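Local coordinates for sp1 protein (Swine acute diarrhea syndrome coronavirus, PDB 6LPA) that is an alphacoronavirus nonstructural protein 1, associated with host proliferation and immune evasion, and probably suppresses host gene expression, at residues 11-16 against 93-98; 61-66 against 87-92. One frame throughout, in Å; residues are numbered along the deposited sequence.

Contact 1. Residues 11-16 against 93-98; sequences ASDQEI and NSNYVL
Asp-13 and Asn-95 meet because both first torsions set the side-chain CG beside its own backbone N, with chi1 -82° in Asp-13 and -61° in Asn-95. The aspartate carboxylate then grips Asn-95 at two points. Asp-13 OD1 accepts from Asn-95 ND2 at 2.7 Å, through the syn lone pair. This bond is short but bent, and OD1 lies somewhat out of the amide plane. Asp-13 OD2 accepts from the backbone N of Asn-95 at 3.1 Å, from above the carboxylate plane. The carboxylate and amide planes stand nearly square to each other, 81° apart. The two bonds hold the side-chain amide and the backbone N-H of Asn-95 to one carboxylate, just before strand 96-104.

The backbone adds a third link, from Ser-12 N to Asn-95 O at 2.9 Å. The same carbonyl oxygen also accepts from Ser-94 OG at 3.0 Å, and these two donors reach it from opposite faces of its plane. Ser-94 OG also rests 3.7 Å from Ala-11 CB, while Ser-94 CB packs 4.2 Å from Ile-16 CG1. This part is the more buried one. Asn-95 and Ser-12 lie toward solvent.

Ala-11 and Tyr-96 form an antiparallel non-hydrogen-bonded pair, where the end of strand 6-11 faces the beginning of strand 96-104. Val-97 continues the pairing with Val-10. Arg-43 NE bonds to Ser-94 O. Ala-11 has a backbone hydrogen bond to Phe-44 of strand 42-46, which brings the two edge strands of the sheet together, as closing a barrel requires. Ile-16 enters the small parallel pairing of strands 16-17 and 53-54.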
loop_
_atom_site.group_PDB
_atom_site.type_symbol
_atom_site.label_atom_id
_atom_site.label_comp_id
_atom_site.label_asym_id
_atom_site.label_seq_id
_atom_site.Cartn_x
_atom_site.Cartn_y
_atom_site.Cartn_z
ATOM N N ALA A 11 8.576 -19.258 -4.419
ATOM C CA ALA A 11 9.289 -19.873 -3.314
ATOM C C ALA A 11 8.849 -21.322 -3.146
ATOM O O ALA A 11 7.673 -21.648 -3.313
ATOM C CB ALA A 11 9.043 -19.077 -2.034
ATOM N N SER A 12 9.813 -22.203 -2.836
ATOM C CA SER A 12 9.484 -23.607 -2.630
ATOM C C SER A 12 10.089 -24.187 -1.354
ATOM O O SER A 12 9.926 -25.387 -1.107
ATOM C CB SER A 12 9.927 -24.464 -3.830
ATOM O OG SER A 12 11.302 -24.290 -4.058
ATOM N N ASP A 13 10.777 -23.398 -0.536
ATOM C CA ASP A 13 11.341 -23.916 0.701
ATOM C C ASP A 13 10.284 -24.027 1.806
ATOM O O ASP A 13 9.271 -23.317 1.815
ATOM C CB ASP A 13 12.464 -23.015 1.215
ATOM C CG ASP A 13 13.775 -23.280 0.549
ATOM O OD1 ASP A 13 13.941 -24.380 -0.021
ATOM O OD2 ASP A 13 14.643 -22.384 0.612
ATOM N N GLN A 14 10.564 -24.919 2.766
ATOM C CA GLN A 14 9.783 -24.988 4.003
ATOM C C GLN A 14 9.734 -23.645 4.722
ATOM O O GLN A 14 8.690 -23.251 5.261
ATOM C CB GLN A 14 10.393 -26.025 4.942
ATOM C CG GLN A 14 9.676 -27.314 4.967
ATOM C CD GLN A 14 8.313 -27.215 5.605
ATOM O OE1 GLN A 14 7.826 -26.125 5.967
ATOM N NE2 GLN A 14 7.671 -28.354 5.717
ATOM N N GLU A 15 10.868 -22.957 4.792
ATOM C CA GLU A 15 10.960 -21.638 5.395
ATOM C C GLU A 15 11.606 -20.693 4.398
ATOM O O GLU A 15 12.504 -21.084 3.647
ATOM C CB GLU A 15 11.767 -21.658 6.715
ATOM C CG GLU A 15 10.887 -21.674 7.963
ATOM C CD GLU A 15 11.564 -21.049 9.180
ATOM O OE1 GLU A 15 10.860 -20.802 10.186
ATOM O OE2 GLU A 15 12.795 -20.807 9.127
ATOM N N ILE A 16 11.139 -19.452 4.391
ATOM C CA ILE A 16 11.577 -18.443 3.436
ATOM C C ILE A 16 12.180 -17.325 4.264
ATOM O O ILE A 16 11.457 -16.604 4.962
ATOM C CB ILE A 16 10.416 -17.938 2.558
ATOM C CG1 ILE A 16 9.970 -19.017 1.568
ATOM C CG2 ILE A 16 10.785 -16.687 1.771
ATOM C CD1 ILE A 16 8.467 -18.900 1.201
ATOM N N ASN A 93 16.445 -15.091 -1.046
ATOM C CA ASN A 93 17.276 -16.058 -1.751
ATOM C C ASN A 93 16.785 -17.500 -1.586
ATOM O O ASN A 93 17.582 -18.433 -1.726
ATOM C CB ASN A 93 18.728 -15.929 -1.276
ATOM C CG ASN A 93 19.393 -14.636 -1.757
ATOM O OD1 ASN A 93 19.205 -14.217 -2.900
ATOM N ND2 ASN A 93 20.146 -13.985 -0.869
ATOM N N SER A 94 15.498 -17.712 -1.297
ATOM C CA SER A 94 15.016 -19.074 -1.081
ATOM C C SER A 94 15.062 -19.897 -2.370
ATOM O O SER A 94 15.117 -19.360 -3.486
ATOM C CB SER A 94 13.584 -19.067 -0.557
ATOM O OG SER A 94 12.686 -18.928 -1.633
ATOM N N ASN A 95 15.025 -21.222 -2.198
ATOM C CA ASN A 95 14.846 -22.127 -3.325
ATOM C C ASN A 95 13.481 -21.880 -3.942
ATOM O O ASN A 95 12.536 -21.459 -3.268
ATOM C CB ASN A 95 14.970 -23.595 -2.894
ATOM C CG ASN A 95 16.347 -23.923 -2.314
ATOM O OD1 ASN A 95 17.369 -23.482 -2.838
ATOM N ND2 ASN A 95 16.374 -24.699 -1.233
ATOM N N TYR A 96 13.384 -22.144 -5.238
ATOM C CA TYR A 96 12.250 -21.677 -6.012
ATOM C C TYR A 96 12.008 -22.645 -7.150
ATOM O O TYR A 96 12.847 -23.495 -7.459
ATOM C CB TYR A 96 12.493 -20.270 -6.582
ATOM C CG TYR A 96 13.693 -20.218 -7.514
ATOM C CD1 TYR A 96 14.982 -20.108 -7.002
ATOM C CD2 TYR A 96 13.544 -20.298 -8.905
ATOM C CE1 TYR A 96 16.086 -20.074 -7.834
ATOM C CE2 TYR A 96 14.663 -20.260 -9.761
ATOM C CZ TYR A 96 15.928 -20.151 -9.208
ATOM O OH TYR A 96 17.055 -20.108 -10.001
ATOM N N VAL A 97 10.839 -22.496 -7.762
ATOM C CA VAL A 97 10.517 -23.060 -9.061
ATOM C C VAL A 97 9.986 -21.917 -9.920
ATOM O O VAL A 97 9.300 -21.011 -9.428
ATOM C CB VAL A 97 9.484 -24.214 -8.961
ATOM C CG1 VAL A 97 10.023 -25.364 -8.102
ATOM C CG2 VAL A 97 8.155 -23.719 -8.413
ATOM N N LEU A 98 10.305 -21.957 -11.208
ATOM C CA LEU A 98 9.888 -20.897 -12.120
ATOM C C LEU A 98 8.456 -21.117 -12.582
ATOM O O LEU A 98 8.057 -22.246 -12.885
ATOM C CB LEU A 98 10.839 -20.837 -13.315
ATOM C CG LEU A 98 12.274 -20.477 -12.929
ATOM C CD1 LEU A 98 13.244 -20.498 -14.131
ATOM C CD2 LEU A 98 12.281 -19.115 -12.253
#

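Contact 2. Residues 61-66 against 87-92; sequences FVVALE and GWLIPS
Leu-89 and Val-63 face each other as an antiparallel hydrogen-bonded pair. Val-63 N gives to Leu-89 O at 3.2 Å, and Leu-89 N returns a bond to Val-63 O at 2.9 Å. Val-63 O also has Trp-88 CA at 3.1 Å, a CA-H...O contact, and lies near the plane of the indole at its edge.

The close packing is at Trp-88. With chi1 -49°, the indole CG stays beside the backbone N, and Val-62 CG2 comes obliquely to within 3.5 Å of Trp-88 CD1. Ala-64 CB meets the same carbon. On the other face of the sheet, Leu-65 CD1 reaches Leu-89 CG at 4.0 Å.

The looser part is the Gly-87 end, where Leu-65 N to Gly-87 O is a sound bond of 2.9 Å but the return from Gly-87 N to Leu-65 O is weak at 3.4 Å. Even here the touching residues are buried, so the contact has no solvent side. Phe-44 covers Leu-65 and Leu-89, and Phe-78 meets the Trp-88 ring edge-to-face.

This antiparallel strand pair lies between strands 71-77 and 42-46 of the six-stranded mixed sheet, near the centre of the chain, consistent with the beta-barrel fold of coronavirus nsp1.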
loop_
_atom_site.group_PDB
_atom_site.type_symbol
_atom_site.label_atom_id
_atom_site.label_comp_id
_atom_site.label_asym_id
_atom_site.label_seq_id
_atom_site.Cartn_x
_atom_site.Cartn_y
_atom_site.Cartn_z
ATOM N N PHE A 61 7.402 -2.862 3.824
ATOM C CA PHE A 61 6.901 -2.741 2.467
ATOM C C PHE A 61 7.462 -3.848 1.586
ATOM O O PHE A 61 8.674 -4.093 1.564
ATOM C CB PHE A 61 7.261 -1.376 1.889
ATOM C CG PHE A 61 6.384 -0.284 2.394
ATOM C CD1 PHE A 61 5.089 -0.147 1.917
ATOM C CD2 PHE A 61 6.826 0.574 3.384
ATOM C CE1 PHE A 61 4.265 0.856 2.402
ATOM C CE2 PHE A 61 6.002 1.573 3.875
ATOM C CZ PHE A 61 4.728 1.718 3.376
ATOM N N VAL A 62 6.568 -4.528 0.879
ATOM C CA VAL A 62 6.936 -5.494 -0.149
ATOM C C VAL A 62 6.136 -5.139 -1.399
ATOM O O VAL A 62 5.456 -4.104 -1.429
ATOM C CB VAL A 62 6.674 -6.933 0.337
ATOM C CG1 VAL A 62 7.482 -7.224 1.604
ATOM C CG2 VAL A 62 5.217 -7.128 0.645
ATOM N N VAL A 63 6.228 -5.958 -2.451
ATOM C CA VAL A 63 5.347 -5.834 -3.609
ATOM C C VAL A 63 4.180 -6.781 -3.399
ATOM O O VAL A 63 4.380 -7.961 -3.080
ATOM C CB VAL A 63 6.082 -6.137 -4.930
ATOM C CG1 VAL A 63 5.085 -6.333 -6.072
ATOM C CG2 VAL A 63 7.050 -4.999 -5.277
ATOM N N ALA A 64 2.966 -6.257 -3.517
ATOM C CA ALA A 64 1.754 -7.057 -3.438
ATOM C C ALA A 64 1.217 -7.268 -4.847
ATOM O O ALA A 64 1.486 -6.480 -5.754
ATOM C CB ALA A 64 0.690 -6.383 -2.558
ATOM N N LEU A 65 0.472 -8.358 -5.026
ATOM C CA LEU A 65 -0.148 -8.688 -6.310
ATOM C C LEU A 65 -1.590 -9.089 -6.059
ATOM O O LEU A 65 -1.845 -10.057 -5.337
ATOM C CB LEU A 65 0.604 -9.823 -7.023
ATOM C CG LEU A 65 2.058 -9.560 -7.442
ATOM C CD1 LEU A 65 3.067 -10.072 -6.400
ATOM C CD2 LEU A 65 2.359 -10.193 -8.815
ATOM N N GLU A 66 -2.530 -8.347 -6.639
ATOM C CA GLU A 66 -3.949 -8.637 -6.493
ATOM C C GLU A 66 -4.588 -8.751 -7.869
ATOM O O GLU A 66 -4.111 -8.151 -8.839
ATOM C CB GLU A 66 -4.672 -7.557 -5.690
ATOM C CG GLU A 66 -4.855 -6.242 -6.407
ATOM C CD GLU A 66 -5.521 -5.197 -5.512
ATOM O OE1 GLU A 66 -6.482 -4.536 -5.968
ATOM O OE2 GLU A 66 -5.080 -5.050 -4.348
ATOM N N GLY A 87 -0.782 -12.657 -3.401
ATOM C CA GLY A 87 0.540 -12.982 -2.922
ATOM C C GLY A 87 1.451 -11.777 -3.036
ATOM O O GLY A 87 1.011 -10.675 -3.345
ATOM N N TRP A 88 2.730 -12.022 -2.764
ATOM C CA TRP A 88 3.714 -10.949 -2.729
ATOM C C TRP A 88 4.980 -11.380 -3.454
ATOM O O TRP A 88 5.281 -12.569 -3.573
ATOM C CB TRP A 88 4.095 -10.557 -1.299
ATOM C CG TRP A 88 2.954 -10.310 -0.356
ATOM C CD1 TRP A 88 2.407 -9.101 -0.027
ATOM C CD2 TRP A 88 2.247 -11.300 0.418
ATOM N NE1 TRP A 88 1.395 -9.282 0.906
ATOM C CE2 TRP A 88 1.274 -10.618 1.188
ATOM C CE3 TRP A 88 2.338 -12.693 0.528
ATOM C CZ2 TRP A 88 0.392 -11.287 2.053
ATOM C CZ3 TRP A 88 1.451 -13.364 1.387
ATOM C CH2 TRP A 88 0.500 -12.654 2.148
ATOM N N LEU A 89 5.737 -10.387 -3.911
ATOM C CA LEU A 89 7.126 -10.565 -4.313
ATOM C C LEU A 89 7.974 -9.912 -3.237
ATOM O O LEU A 89 7.802 -8.720 -2.949
ATOM C CB LEU A 89 7.402 -9.940 -5.681
ATOM C CG LEU A 89 6.989 -10.740 -6.911
ATOM C CD1 LEU A 89 6.850 -9.803 -8.111
ATOM C CD2 LEU A 89 8.040 -11.829 -7.180
ATOM N N ILE A 90 8.865 -10.694 -2.638
ATOM C CA ILE A 90 9.628 -10.286 -1.466
ATOM C C ILE A 90 11.091 -10.624 -1.697
ATOM O O ILE A 90 11.409 -11.763 -2.083
ATOM C CB ILE A 90 9.124 -10.990 -0.191
ATOM C CG1 ILE A 90 7.584 -11.019 -0.147
ATOM C CG2 ILE A 90 9.722 -10.331 1.040
ATOM C CD1 ILE A 90 6.992 -11.875 0.981
ATOM N N PRO A 91 12.008 -9.695 -1.430
ATOM C CA PRO A 91 13.438 -10.012 -1.563
ATOM C C PRO A 91 13.786 -11.227 -0.718
ATOM O O PRO A 91 13.528 -11.265 0.490
ATOM C CB PRO A 91 14.133 -8.733 -1.074
ATOM C CG PRO A 91 13.131 -7.639 -1.347
ATOM C CD PRO A 91 11.781 -8.286 -1.062
ATOM N N SER A 92 14.330 -12.245 -1.380
ATOM C CA SER A 92 14.651 -13.507 -0.733
ATOM C C SER A 92 15.545 -14.322 -1.653
ATOM O O SER A 92 15.410 -14.263 -2.880
ATOM C CB SER A 92 13.381 -14.305 -0.402
ATOM O OG SER A 92 13.744 -15.589 0.058
#

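Contact 2 is core and contact 1 lies near the surface, with their centres about 14 Å apart. Both belong to the same mixed sheet. Contact 2 joins two interior strands, and contact 1 joins the start of strand 96-104 to the end of strand 6-11 and the loop after it. Their chemistry follows their place. Regular backbone bonds and apolar side chains hold 61-66 to 87-92, whereas a carboxylate and an amide side chain, with one backbone bond, hold 11-16 to 93-98. The chain runs directly from one into the other through Ser-92 and Asn-93. The contacts touch where Ile-16 CG2 packs 3.6 Å from Ser-92 OG.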